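Local coordinates for protein lysine specific cysteine protease (Porphyromonas gingivalis, PDB 3M1H) that cleaves lysyl bonds as a secreted protease and possible virulence factor; this chain is its K3 cleaved adhesin domain, a calcium-binding beta jelly roll, at residues Ala3-Glu8 / Leu73-Gly78; Trp30-Pro35 / Ile48-Ala53; Pro61-Asn66 / Gly161-Phe166; Thr82-Ala87 / Trp141-Val146. All blocks are in the same frame, centred on the assembly; numbering follows the deposited sequence.

Interaction 1 of 4, residues Ala3-Glu8 / Leu73-Gly78. With NA (sodium ion), chain G.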
loop_
_atom_site.group_PDB
_atom_site.type_symbol
_atom_site.label_atom_id
_atom_site.label_comp_id
_atom_site.label_asym_id
_atom_site.label_seq_id
_atom_site.Cartn_x
_atom_site.Cartn_y
_atom_site.Cartn_z
ATOM N N ALA A 3 22.131 -5.057 -6.554
ATOM C CA ALA A 3 21.606 -6.398 -6.166
ATOM C C ALA A 3 20.236 -6.253 -5.515
ATOM O O ALA A 3 20.070 -5.495 -4.555
ATOM C CB ALA A 3 22.554 -7.079 -5.203
ATOM N N GLU A 4 19.260 -6.992 -6.017
ATOM C CA GLU A 4 17.907 -6.893 -5.491
ATOM C C GLU A 4 17.802 -7.835 -4.327
ATOM O O GLU A 4 18.214 -8.989 -4.405
ATOM C CB GLU A 4 16.857 -7.265 -6.537
ATOM C CG GLU A 4 16.801 -6.344 -7.718
ATOM C CD GLU A 4 15.646 -6.644 -8.655
ATOM O OE1 GLU A 4 14.958 -7.685 -8.496
ATOM O OE2 GLU A 4 15.440 -5.802 -9.548
ATOM N N VAL A 5 17.263 -7.337 -3.230
ATOM C CA VAL A 5 16.995 -8.166 -2.063
ATOM C C VAL A 5 15.507 -8.462 -1.894
ATOM O O VAL A 5 15.161 -9.380 -1.162
ATOM C CB VAL A 5 17.541 -7.522 -0.763
ATOM C CG1 VAL A 5 19.065 -7.313 -0.893
ATOM C CG2 VAL A 5 16.817 -6.219 -0.441
ATOM N N LEU A 6 14.645 -7.707 -2.585
ATOM C CA LEU A 6 13.209 -7.954 -2.559
ATOM C C LEU A 6 12.642 -7.548 -3.911
ATOM O O LEU A 6 13.037 -6.552 -4.470
ATOM C CB LEU A 6 12.522 -7.153 -1.431
ATOM C CG LEU A 6 11.129 -7.572 -0.963
ATOM C CD1 LEU A 6 11.188 -8.955 -0.318
ATOM C CD2 LEU A 6 10.519 -6.535 0.000
ATOM N N ASN A 7 11.723 -8.345 -4.441
ATOM C CA ASN A 7 11.064 -8.040 -5.704
ATOM C C ASN A 7 9.749 -8.780 -5.663
ATOM O O ASN A 7 9.681 -9.992 -5.892
ATOM C CB ASN A 7 11.904 -8.434 -6.918
ATOM C CG ASN A 7 11.263 -7.990 -8.227
ATOM O OD1 ASN A 7 10.042 -7.945 -8.345
ATOM N ND2 ASN A 7 12.088 -7.649 -9.207
ATOM N N GLU A 8 8.700 -8.044 -5.322
ATOM C CA GLU A 8 7.394 -8.634 -5.105
ATOM C C GLU A 8 6.336 -8.066 -6.052
ATOM O O GLU A 8 6.026 -6.843 -6.045
ATOM C CB GLU A 8 6.950 -8.415 -3.665
ATOM C CG GLU A 8 5.666 -9.143 -3.329
ATOM C CD GLU A 8 5.722 -10.607 -3.764
ATOM O OE1 GLU A 8 6.693 -11.286 -3.377
ATOM O OE2 GLU A 8 4.801 -11.039 -4.477
ATOM N N LEU A 73 14.853 -7.614 6.192
ATOM C CA LEU A 73 15.786 -7.203 5.156
ATOM C C LEU A 73 17.191 -7.129 5.766
ATOM O O LEU A 73 17.339 -6.878 6.975
ATOM C CB LEU A 73 15.383 -5.841 4.613
ATOM C CG LEU A 73 13.964 -5.654 4.049
ATOM C CD1 LEU A 73 13.632 -4.176 3.820
ATOM C CD2 LEU A 73 13.770 -6.452 2.776
ATOM N N SER A 74 18.215 -7.340 4.933
ATOM C CA SER A 74 19.587 -7.057 5.335
ATOM C C SER A 74 20.115 -5.949 4.436
ATOM O O SER A 74 20.373 -6.170 3.248
ATOM C CB SER A 74 20.459 -8.313 5.229
ATOM O OG SER A 74 21.798 -7.979 5.611
ATOM N N LEU A 75 20.240 -4.749 4.992
ATOM C CA LEU A 75 20.710 -3.585 4.276
ATOM C C LEU A 75 21.811 -2.875 5.085
ATOM O O LEU A 75 21.647 -1.711 5.516
ATOM C CB LEU A 75 19.550 -2.637 3.980
ATOM C CG LEU A 75 18.440 -3.246 3.110
ATOM C CD1 LEU A 75 17.185 -2.379 3.094
ATOM C CD2 LEU A 75 18.960 -3.505 1.682
ATOM N N PRO A 76 22.927 -3.568 5.283
ATOM C CA PRO A 76 23.977 -3.044 6.161
ATOM C C PRO A 76 24.569 -1.716 5.707
ATOM O O PRO A 76 25.031 -0.930 6.555
ATOM C CB PRO A 76 25.015 -4.161 6.172
ATOM C CG PRO A 76 24.796 -4.918 4.970
ATOM C CD PRO A 76 23.310 -4.869 4.717
ATOM N N GLY A 77 24.517 -1.449 4.399
ATOM C CA GLY A 77 24.918 -0.166 3.834
ATOM C C GLY A 77 23.790 0.682 3.256
ATOM O O GLY A 77 24.024 1.640 2.519
ATOM N N GLY A 78 22.550 0.345 3.609
ATOM C CA GLY A 78 21.397 0.986 3.026
ATOM C C GLY A 78 20.967 0.360 1.703
ATOM O O GLY A 78 21.497 -0.645 1.217
HETATM NA NA NA G . 9.220 -11.983 -7.088
HETATM O O HOH W 1 8.505 -10.093 -8.612
HETATM O O HOH W 2 11.081 -11.609 -8.599
HETATM O O HOH W 3 7.975 -12.697 -9.060
HETATM O O HOH W 4 7.182 -11.771 -6.486
HETATM O O HOH W 5 9.588 -12.678 -4.773
#
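Val5 and Leu6 meet Leu73 and Leu75 mainly through methyl groups; no hydrogen bond crosses between 3-8 and 73-78. The denser side of the contact is a small apolar cluster. Val5 CG2 lies 4.1 Å from Leu75 CD2, the two side chains running obliquely past each other, and the same Val5 methyl comes within 4.4 Å of Leu73 CD2. Leu6 joins from the next residue, its CD2 standing 4.3 Å from Leu73 CD2. The Val5 rotamer (chi1 -59°) turns CG1 away from the carbonyl carbon and tucks CG2 between the backbone N and C, which leaves CG2 to serve both leucines of the loop. Leu73 and Leu75 are buried. The loose side, by contrast, is the exposed margin formed by Val5 and Ser74, where Val5 CG1 barely reaches the Ser74 carbonyl.

Farther along strand 4-8, beyond the contact, the chemistry turns polar. Asn7 ND2 donates to Glu4 OE1 at 3.0 Å, nearly straight at 170° and on the syn side of the carboxylate. Asn7 O binds a sodium ion at 2.4 Å, and five waters complete its shell; one of them, water 1, donates to Asn7 OD1 at 2.7 Å, tying the amide to the ion. In the other segment, a type I turn from Leu75 to Gly78 is closed by Gly78 N on Leu75 O at 2.9 Å and leads back toward strand 79-87.

Strand 4-8 runs antiparallel to strand 167-177, and a classic beta bulge sets Val5 and Leu6 both opposite Ile175. That isoleucine also touches Leu73, so the loop between strands 65-69 and 79-87 packs beside the bulge, while Leu6 reaches on to Trp18 and Thr70.

Interaction 2 of 4, residues Trp30-Pro35 / Ile48-Ala53; sequences WTTTPP and ICVSSA. With CA (calcium ion), chain F.
Thr31 and Ser51 form a single antiparallel beta bridge, a hydrogen-bonded pair that lays residues 30-32 of the loop along strand 50-53 in a buried part of the jelly roll. Thr31 N gives to Ser51 O at 2.8 Å and Ser51 N returns to Thr31 O at 2.8 Å, both bonds noticeably bent. Before the bridge, Trp30 spreads its indole across Ser52, whose CB sits over the six-membered ring 3.8 Å from its centroid; Val50 O approaches the ring edge, 3.7 Å from CZ3. Their polar ends are satisfied by the other sheet: Trp30 NE1 bonds to Asn66 O, and Ser52 OG to His159 and Asn66.

After the bridge, Thr32 sets CG2 against the residues just before the strand, where it comes within 3.6 Å of Ile48 CG2, the two side chains at about a right angle, and 3.4 Å from Cys49 O. The loop then bends away. With OG1 opposite the backbone N (chi1 -179°), Thr31 can accept from Thr33 N at 2.9 Å, which makes an ST turn. At the start of the strand segment, Ile48 O binds calcium at 2.3 Å, joining Asp9, Glu11, Ser46 and Asp171 in the calcium site of this cleaved adhesin domain.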
loop_
_atom_site.group_PDB
_atom_site.type_symbol
_atom_site.label_atom_id
_atom_site.label_comp_id
_atom_site.label_asym_id
_atom_site.label_seq_id
_atom_site.Cartn_x
_atom_site.Cartn_y
_atom_site.Cartn_z
ATOM N N TRP A 30 -4.800 -4.504 4.236
ATOM C CA TRP A 30 -4.266 -4.623 2.896
ATOM C C TRP A 30 -4.603 -6.042 2.452
ATOM O O TRP A 30 -4.461 -7.009 3.209
ATOM C CB TRP A 30 -2.766 -4.440 2.892
ATOM C CG TRP A 30 -2.275 -3.035 3.050
ATOM C CD1 TRP A 30 -1.919 -2.433 4.198
ATOM C CD2 TRP A 30 -2.056 -2.070 1.999
ATOM N NE1 TRP A 30 -1.494 -1.137 3.962
ATOM C CE2 TRP A 30 -1.562 -0.896 2.613
ATOM C CE3 TRP A 30 -2.228 -2.094 0.609
ATOM C CZ2 TRP A 30 -1.231 0.228 1.881
ATOM C CZ3 TRP A 30 -1.907 -0.967 -0.120
ATOM C CH2 TRP A 30 -1.432 0.183 0.521
ATOM N N THR A 31 -5.042 -6.160 1.208
ATOM C CA THR A 31 -5.519 -7.420 0.675
ATOM C C THR A 31 -5.432 -7.496 -0.854
ATOM O O THR A 31 -5.507 -6.501 -1.554
ATOM C CB THR A 31 -6.974 -7.685 1.119
ATOM O OG1 THR A 31 -7.418 -8.938 0.599
ATOM C CG2 THR A 31 -7.919 -6.566 0.625
ATOM N N THR A 32 -5.273 -8.706 -1.376
ATOM C CA THR A 32 -5.398 -8.939 -2.812
ATOM C C THR A 32 -6.783 -9.477 -3.185
ATOM O O THR A 32 -7.029 -9.826 -4.361
ATOM C CB THR A 32 -4.318 -9.910 -3.352
ATOM O OG1 THR A 32 -4.435 -11.189 -2.719
ATOM C CG2 THR A 32 -2.921 -9.318 -3.169
ATOM N N THR A 33 -7.687 -9.559 -2.221
ATOM C CA THR A 33 -9.067 -10.019 -2.518
ATOM C C THR A 33 -10.039 -8.978 -1.961
ATOM O O THR A 33 -10.799 -9.257 -1.022
ATOM C CB THR A 33 -9.368 -11.405 -1.887
ATOM O OG1 THR A 33 -9.104 -11.370 -0.474
ATOM C CG2 THR A 33 -8.493 -12.499 -2.539
ATOM N N PRO A 34 -10.006 -7.731 -2.484
ATOM C CA PRO A 34 -10.867 -6.673 -1.951
ATOM C C PRO A 34 -12.352 -7.028 -2.011
ATOM O O PRO A 34 -12.864 -7.397 -3.096
ATOM C CB PRO A 34 -10.594 -5.479 -2.884
ATOM C CG PRO A 34 -10.009 -6.089 -4.101
ATOM C CD PRO A 34 -9.191 -7.243 -3.616
ATOM N N PRO A 35 -13.048 -6.925 -0.880
ATOM C CA PRO A 35 -14.511 -7.103 -0.958
ATOM C C PRO A 35 -15.220 -5.945 -1.665
ATOM O O PRO A 35 -14.700 -4.818 -1.653
ATOM C CB PRO A 35 -14.942 -7.148 0.510
ATOM C CG PRO A 35 -13.908 -6.416 1.222
ATOM C CD PRO A 35 -12.621 -6.685 0.507
ATOM N N ILE A 48 -2.505 -9.002 -10.520
ATOM C CA ILE A 48 -2.754 -8.790 -9.083
ATOM C C ILE A 48 -1.986 -7.603 -8.535
ATOM O O ILE A 48 -0.810 -7.412 -8.823
ATOM C CB ILE A 48 -2.345 -10.015 -8.230
ATOM C CG1 ILE A 48 -2.860 -11.315 -8.848
ATOM C CG2 ILE A 48 -2.776 -9.826 -6.752
ATOM C CD1 ILE A 48 -4.270 -11.305 -9.083
ATOM N N CYS A 49 -2.659 -6.848 -7.673
ATOM C CA CYS A 49 -2.018 -5.883 -6.810
ATOM C C CYS A 49 -2.634 -5.976 -5.413
ATOM O O CYS A 49 -3.630 -6.698 -5.207
ATOM C CB CYS A 49 -2.159 -4.472 -7.392
ATOM S SG CYS A 49 -3.868 -3.870 -7.508
ATOM N N VAL A 50 -2.034 -5.272 -4.441
ATOM C CA VAL A 50 -2.482 -5.333 -3.068
ATOM C C VAL A 50 -3.080 -3.986 -2.741
ATOM O O VAL A 50 -2.549 -2.968 -3.196
ATOM C CB VAL A 50 -1.353 -5.762 -2.114
ATOM C CG1 VAL A 50 -0.206 -4.726 -2.078
ATOM C CG2 VAL A 50 -1.912 -6.078 -0.720
ATOM N N SER A 51 -4.197 -4.010 -1.989
ATOM C CA SER A 51 -5.069 -2.827 -1.888
ATOM C C SER A 51 -5.590 -2.649 -0.476
ATOM O O SER A 51 -5.784 -3.625 0.253
ATOM C CB SER A 51 -6.248 -2.990 -2.849
ATOM O OG SER A 51 -5.780 -3.355 -4.158
ATOM N N SER A 52 -5.849 -1.390 -0.112
ATOM C CA SER A 52 -6.441 -1.065 1.191
ATOM C C SER A 52 -7.555 -0.022 1.006
ATOM O O SER A 52 -7.418 0.872 0.208
ATOM C CB SER A 52 -5.373 -0.616 2.150
ATOM O OG SER A 52 -5.878 -0.155 3.430
ATOM N N ALA A 53 -8.644 -0.190 1.762
ATOM C CA ALA A 53 -9.865 0.602 1.563
ATOM C C ALA A 53 -10.053 1.730 2.545
ATOM O O ALA A 53 -9.909 1.556 3.752
ATOM C CB ALA A 53 -11.110 -0.307 1.636
HETATM CA CA CA F . 1.277 -7.411 -9.810
HETATM O O HOH W 6 3.282 -7.220 -11.069
#

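Interaction 3 of 4, residues Pro61-Asn66 / Gly161-Phe166; sequences PQNPDN and GCTDFF. With CA (calcium ion), chain E.
The CB-CG edge of the Pro61 ring lies over one face of the Asp164 carboxylate, CG 3.7 Å from OD1, the two side chains lying alongside and pointing the same way; OD1 also makes a salt bridge to Arg133. The Asn63 amide is met similarly from one side of its plane, near the oxygen end, where Thr163 OG1 is 3.7 Å from OD1. Thr163 has its hydroxyl anti to the backbone N (chi1 -170°), and from there OG1 donates to Gln62 O at 2.7 Å, the one direct hydrogen bond across the contact. It arrives from above the carbonyl plane, 40° out of it. Further along, Pro64 CD presses to 3.4 Å from Cys162 O.

Two waters add to this. Water 7 donates to Pro64 O at 2.8 Å and to Cys162 O at 2.7 Å, while water 8 accepts from Gly161 N at 3.0 Å and bonds only weakly to Pro64 O. Beyond the contact, Asn66 OD1 binds calcium at 2.4 Å with Asp22, Asp24, Asp26 and Asn28.

At the surface, then, the lead-in to strand 65-69 runs roughly antiparallel to the loop joining strands 154-160 and 167-177, with Tyr55 of strand 55-56 touching both Pro61 and Asp164.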
loop_
_atom_site.group_PDB
_atom_site.type_symbol
_atom_site.label_atom_id
_atom_site.label_comp_id
_atom_site.label_asym_id
_atom_site.label_seq_id
_atom_site.Cartn_x
_atom_site.Cartn_y
_atom_site.Cartn_z
ATOM N N PRO A 61 -17.955 3.965 4.230
ATOM C CA PRO A 61 -16.675 4.532 4.587
ATOM C C PRO A 61 -15.999 3.690 5.677
ATOM O O PRO A 61 -16.672 3.115 6.535
ATOM C CB PRO A 61 -17.011 5.950 5.061
ATOM C CG PRO A 61 -18.384 6.201 4.593
ATOM C CD PRO A 61 -19.060 4.907 4.514
ATOM N N GLN A 62 -14.680 3.580 5.560
ATOM C CA GLN A 62 -13.818 2.939 6.550
ATOM C C GLN A 62 -12.839 3.968 7.112
ATOM O O GLN A 62 -12.638 5.047 6.528
ATOM C CB GLN A 62 -13.026 1.801 5.875
ATOM C CG GLN A 62 -13.868 0.861 5.119
ATOM C CD GLN A 62 -14.831 0.111 6.013
ATOM O OE1 GLN A 62 -14.457 -0.368 7.083
ATOM N NE2 GLN A 62 -16.072 0.022 5.588
ATOM N N ASN A 63 -12.234 3.638 8.250
ATOM C CA ASN A 63 -11.200 4.451 8.870
ATOM C C ASN A 63 -9.914 3.649 9.028
ATOM O O ASN A 63 -9.531 3.235 10.126
ATOM C CB ASN A 63 -11.709 4.979 10.214
ATOM C CG ASN A 63 -12.879 5.929 10.025
ATOM O OD1 ASN A 63 -12.689 7.113 9.736
ATOM N ND2 ASN A 63 -14.084 5.397 10.107
ATOM N N PRO A 64 -9.244 3.394 7.892
ATOM C CA PRO A 64 -8.099 2.485 7.937
ATOM C C PRO A 64 -6.913 3.036 8.713
ATOM O O PRO A 64 -6.617 4.248 8.689
ATOM C CB PRO A 64 -7.765 2.281 6.441
ATOM C CG PRO A 64 -8.271 3.557 5.777
ATOM C CD PRO A 64 -9.546 3.853 6.523
ATOM N N ASP A 65 -6.237 2.122 9.406
ATOM C CA ASP A 65 -4.868 2.314 9.841
ATOM C C ASP A 65 -4.240 0.946 9.629
ATOM O O ASP A 65 -4.092 0.149 10.556
ATOM C CB ASP A 65 -4.758 2.815 11.299
ATOM C CG ASP A 65 -3.332 3.201 11.686
ATOM O OD1 ASP A 65 -2.389 3.027 10.883
ATOM O OD2 ASP A 65 -3.098 3.686 12.799
ATOM N N ASN A 66 -3.932 0.686 8.360
ATOM C CA ASN A 66 -3.505 -0.629 7.892
ATOM C C ASN A 66 -2.063 -0.582 7.440
ATOM O O ASN A 66 -1.699 0.226 6.597
ATOM C CB ASN A 66 -4.358 -1.070 6.709
ATOM C CG ASN A 66 -5.825 -1.209 7.018
ATOM O OD1 ASN A 66 -6.241 -1.350 8.184
ATOM N ND2 ASN A 66 -6.640 -1.178 5.963
ATOM N N GLY A 161 -5.305 7.781 8.231
ATOM C CA GLY A 161 -5.583 9.214 8.255
ATOM C C GLY A 161 -6.378 9.662 7.045
ATOM O O GLY A 161 -6.092 10.703 6.457
ATOM N N CYS A 162 -7.340 8.855 6.640
ATOM C CA CYS A 162 -8.248 9.213 5.559
ATOM C C CYS A 162 -9.493 8.341 5.615
ATOM O O CYS A 162 -9.501 7.275 6.241
ATOM C CB CYS A 162 -7.610 9.117 4.174
ATOM S SG CYS A 162 -6.995 7.462 3.776
ATOM N N THR A 163 -10.549 8.804 4.965
ATOM C CA THR A 163 -11.815 8.108 4.928
ATOM C C THR A 163 -12.620 8.590 3.722
ATOM O O THR A 163 -12.477 9.752 3.279
ATOM C CB THR A 163 -12.664 8.324 6.239
ATOM O OG1 THR A 163 -13.787 7.431 6.233
ATOM C CG2 THR A 163 -13.157 9.754 6.373
ATOM N N ASP A 164 -13.428 7.673 3.199
ATOM C CA ASP A 164 -14.480 7.999 2.252
ATOM C C ASP A 164 -14.009 8.386 0.865
ATOM O O ASP A 164 -14.582 9.272 0.229
ATOM C CB ASP A 164 -15.357 9.108 2.856
ATOM C CG ASP A 164 -16.768 9.118 2.308
ATOM O OD1 ASP A 164 -17.240 8.151 1.663
ATOM O OD2 ASP A 164 -17.418 10.152 2.578
ATOM N N PHE A 165 -12.983 7.688 0.360
ATOM C CA PHE A 165 -12.614 7.770 -1.065
ATOM C C PHE A 165 -12.897 6.409 -1.701
ATOM O O PHE A 165 -14.082 6.086 -1.976
ATOM C CB PHE A 165 -11.208 8.373 -1.255
ATOM C CG PHE A 165 -11.167 9.824 -0.819
ATOM C CD1 PHE A 165 -11.627 10.807 -1.670
ATOM C CD2 PHE A 165 -10.747 10.173 0.461
ATOM C CE1 PHE A 165 -11.638 12.158 -1.263
ATOM C CE2 PHE A 165 -10.760 11.519 0.882
ATOM C CZ PHE A 165 -11.208 12.509 0.005
ATOM N N PHE A 166 -11.880 5.569 -1.946
ATOM C CA PHE A 166 -12.182 4.216 -2.364
ATOM C C PHE A 166 -11.089 3.231 -1.913
ATOM O O PHE A 166 -11.102 2.847 -0.779
ATOM C CB PHE A 166 -12.521 4.152 -3.862
ATOM C CG PHE A 166 -13.142 2.862 -4.293
ATOM C CD1 PHE A 166 -14.253 2.370 -3.636
ATOM C CD2 PHE A 166 -12.629 2.115 -5.357
ATOM C CE1 PHE A 166 -14.843 1.199 -4.025
ATOM C CE2 PHE A 166 -13.226 0.932 -5.761
ATOM C CZ PHE A 166 -14.349 0.468 -5.081
HETATM CA CA CA E . -8.208 -1.963 9.318
HETATM O O HOH W 7 -8.383 6.421 8.550
HETATM O O HOH W 8 -5.976 6.646 10.874
HETATM O O HOH W 9 -9.477 -0.635 7.815
#

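Interaction 4 of 4, residues Thr82-Ala87 / Trp141-Val146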
loop_
_atom_site.group_PDB
_atom_site.type_symbol
_atom_site.label_atom_id
_atom_site.label_comp_id
_atom_site.label_asym_id
_atom_site.label_seq_id
_atom_site.Cartn_x
_atom_site.Cartn_y
_atom_site.Cartn_z
ATOM N N THR A 82 11.792 0.998 -4.649
ATOM C CA THR A 82 10.847 1.502 -5.635
ATOM C C THR A 82 9.584 0.673 -5.599
ATOM O O THR A 82 9.600 -0.506 -5.247
ATOM C CB THR A 82 11.387 1.498 -7.091
ATOM O OG1 THR A 82 11.685 0.159 -7.488
ATOM C CG2 THR A 82 12.664 2.309 -7.209
ATOM N N PHE A 83 8.489 1.332 -5.923
ATOM C CA PHE A 83 7.180 0.697 -5.937
ATOM C C PHE A 83 6.241 1.507 -6.795
ATOM O O PHE A 83 6.519 2.683 -7.105
ATOM C CB PHE A 83 6.626 0.495 -4.515
ATOM C CG PHE A 83 6.354 1.780 -3.750
ATOM C CD1 PHE A 83 5.126 2.396 -3.821
ATOM C CD2 PHE A 83 7.359 2.371 -3.002
ATOM C CE1 PHE A 83 4.870 3.585 -3.116
ATOM C CE2 PHE A 83 7.091 3.561 -2.273
ATOM C CZ PHE A 83 5.876 4.153 -2.357
ATOM N N TRP A 84 5.114 0.894 -7.141
ATOM C CA TRP A 84 4.080 1.558 -7.916
ATOM C C TRP A 84 2.791 1.676 -7.106
ATOM O O TRP A 84 2.413 0.735 -6.363
ATOM C CB TRP A 84 3.824 0.810 -9.207
ATOM C CG TRP A 84 5.001 0.771 -10.150
ATOM C CD1 TRP A 84 6.104 -0.026 -10.072
ATOM C CD2 TRP A 84 5.149 1.558 -11.328
ATOM N NE1 TRP A 84 6.946 0.230 -11.147
ATOM C CE2 TRP A 84 6.369 1.186 -11.933
ATOM C CE3 TRP A 84 4.366 2.539 -11.930
ATOM C CZ2 TRP A 84 6.808 1.775 -13.117
ATOM C CZ3 TRP A 84 4.817 3.134 -13.097
ATOM C CH2 TRP A 84 6.035 2.733 -13.671
ATOM N N VAL A 85 2.120 2.819 -7.257
ATOM C CA VAL A 85 0.928 3.134 -6.479
ATOM C C VAL A 85 -0.117 3.750 -7.377
ATOM O O VAL A 85 0.233 4.481 -8.318
ATOM C CB VAL A 85 1.250 4.052 -5.287
ATOM C CG1 VAL A 85 1.862 5.389 -5.729
ATOM C CG2 VAL A 85 0.022 4.315 -4.431
ATOM N N CYS A 86 -1.394 3.435 -7.148
ATOM C CA CYS A 86 -2.458 4.190 -7.775
ATOM C C CYS A 86 -3.708 4.197 -6.912
ATOM O O CYS A 86 -3.873 3.349 -6.015
ATOM C CB CYS A 86 -2.794 3.637 -9.172
ATOM S SG CYS A 86 -3.757 2.102 -9.255
ATOM N N ALA A 87 -4.608 5.127 -7.222
ATOM C CA ALA A 87 -5.924 5.106 -6.689
ATOM C C ALA A 87 -6.776 4.147 -7.484
ATOM O O ALA A 87 -6.814 4.212 -8.729
ATOM C CB ALA A 87 -6.527 6.555 -6.751
ATOM N N TRP A 141 -1.058 4.625 -12.543
ATOM C CA TRP A 141 0.037 4.065 -11.774
ATOM C C TRP A 141 1.236 4.988 -11.854
ATOM O O TRP A 141 1.684 5.344 -12.964
ATOM C CB TRP A 141 0.443 2.688 -12.294
ATOM C CG TRP A 141 -0.567 1.594 -11.998
ATOM C CD1 TRP A 141 -1.547 1.122 -12.835
ATOM C CD2 TRP A 141 -0.655 0.819 -10.805
ATOM N NE1 TRP A 141 -2.244 0.107 -12.227
ATOM C CE2 TRP A 141 -1.723 -0.093 -10.977
ATOM C CE3 TRP A 141 0.044 0.821 -9.592
ATOM C CZ2 TRP A 141 -2.099 -0.996 -9.985
ATOM C CZ3 TRP A 141 -0.325 -0.088 -8.605
ATOM C CH2 TRP A 141 -1.398 -0.967 -8.813
ATOM N N TYR A 142 1.804 5.288 -10.693
ATOM C CA TYR A 142 2.993 6.110 -10.572
ATOM C C TYR A 142 4.049 5.364 -9.796
ATOM O O TYR A 142 3.739 4.723 -8.769
ATOM C CB TYR A 142 2.658 7.406 -9.820
ATOM C CG TYR A 142 1.796 8.364 -10.599
ATOM C CD1 TYR A 142 2.356 9.202 -11.556
ATOM C CD2 TYR A 142 0.437 8.459 -10.355
ATOM C CE1 TYR A 142 1.581 10.103 -12.258
ATOM C CE2 TYR A 142 -0.361 9.343 -11.057
ATOM C CZ TYR A 142 0.212 10.164 -12.012
ATOM O OH TYR A 142 -0.572 11.044 -12.714
ATOM N N GLN A 143 5.291 5.412 -10.288
ATOM C CA GLN A 143 6.408 4.830 -9.550
ATOM C C GLN A 143 7.013 5.824 -8.571
ATOM O O GLN A 143 7.219 7.003 -8.929
ATOM C CB GLN A 143 7.515 4.313 -10.500
ATOM C CG GLN A 143 8.458 3.355 -9.805
ATOM C CD GLN A 143 9.532 2.815 -10.706
ATOM O OE1 GLN A 143 10.011 3.535 -11.579
ATOM N NE2 GLN A 143 9.915 1.556 -10.509
ATOM N N LYS A 144 7.281 5.359 -7.359
ATOM C CA LYS A 144 7.902 6.141 -6.288
ATOM C C LYS A 144 9.231 5.528 -5.912
ATOM O O LYS A 144 9.422 4.298 -6.035
ATOM C CB LYS A 144 7.000 6.182 -5.035
ATOM C CG LYS A 144 5.561 6.606 -5.264
ATOM C CD LYS A 144 5.483 8.096 -5.539
ATOM C CE LYS A 144 4.127 8.445 -6.089
ATOM N NZ LYS A 144 3.974 9.936 -6.206
ATOM N N THR A 145 10.170 6.373 -5.478
ATOM C CA THR A 145 11.510 5.961 -5.095
ATOM C C THR A 145 11.823 6.520 -3.726
ATOM O O THR A 145 11.637 7.724 -3.502
ATOM C CB THR A 145 12.556 6.431 -6.142
ATOM O OG1 THR A 145 12.227 5.865 -7.418
ATOM C CG2 THR A 145 13.963 6.015 -5.767
ATOM N N VAL A 146 12.221 5.642 -2.809
ATOM C CA VAL A 146 12.524 6.027 -1.423
ATOM C C VAL A 146 13.884 5.466 -1.022
ATOM O O VAL A 146 14.173 4.299 -1.202
ATOM C CB VAL A 146 11.447 5.472 -0.464
ATOM C CG1 VAL A 146 11.770 5.845 0.962
ATOM C CG2 VAL A 146 10.048 5.924 -0.864
HETATM O O HOH W 10 9.446 -0.869 -8.696
#
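Phe83 O takes the shortest hydrogen bond between these two segments: Lys144 N donates to it at 2.8 Å and an almost straight 170°. Gln143 CA lies 3.3 Å from Phe83 O in a weaker CA-H...O contact. This is one rung of an antiparallel strand pair in the jelly roll, strands 79-87 and 142-148, in which Phe83 with Lys144 and Val85 with Tyr142 are the hydrogen-bonded pairs, two bonds each. Phe83 N completes its pair on Lys144 O at 3.1 Å.

One face of the sheet carries Phe83, Val85, Tyr142 and Lys144. Lys144 lays CB over the Phe83 ring, 3.9 Å from its centroid and offset toward the rim, before the chain bends at chi2 and carries NZ off to a salt bridge with Glu118. Val146 CG2 comes to the edge of that phenyl ring. On the other face, Gln143 sends CG anti to its backbone N (chi1 -163°) and stays extended, lying across Trp84: CB sits 3.5 Å from the centroid of the six-membered ring, and the amide stacks with its plane 27° from the indole. His44 stacks on Trp84 too. Toward the end of the pair, Cys86 SG hangs over the centre of the Trp141 six-membered ring, 3.5 Å from its centroid, a sulfur-aromatic contact. Back at Thr82, water 10 lies 2.7 Å from OG1 and accepts from Gln143 NE2 at 3.1 Å.

Interaction 2 is the buried contact, interactions 1 and 4 are partly buried, and interaction 3 lies at the surface. Interactions 1, 2 and 4 all reach the sheet built around strand 167-177, yet by different means: methyl groups beside a bulge, a lone beta bridge, and a regular strand pair with aromatic faces. Interaction 3 instead relies on one hydroxyl, proline packing and water bridges. Interactions 2 and 3 touch directly, with Asn66 as the common partner, so the Asn66 calcium site is braced against the strand whose start, at Ile48, serves the other. Cys49 packs on Trp141, joining interaction 2 to interaction 4, while 73-78 is followed closely in sequence by 82-87.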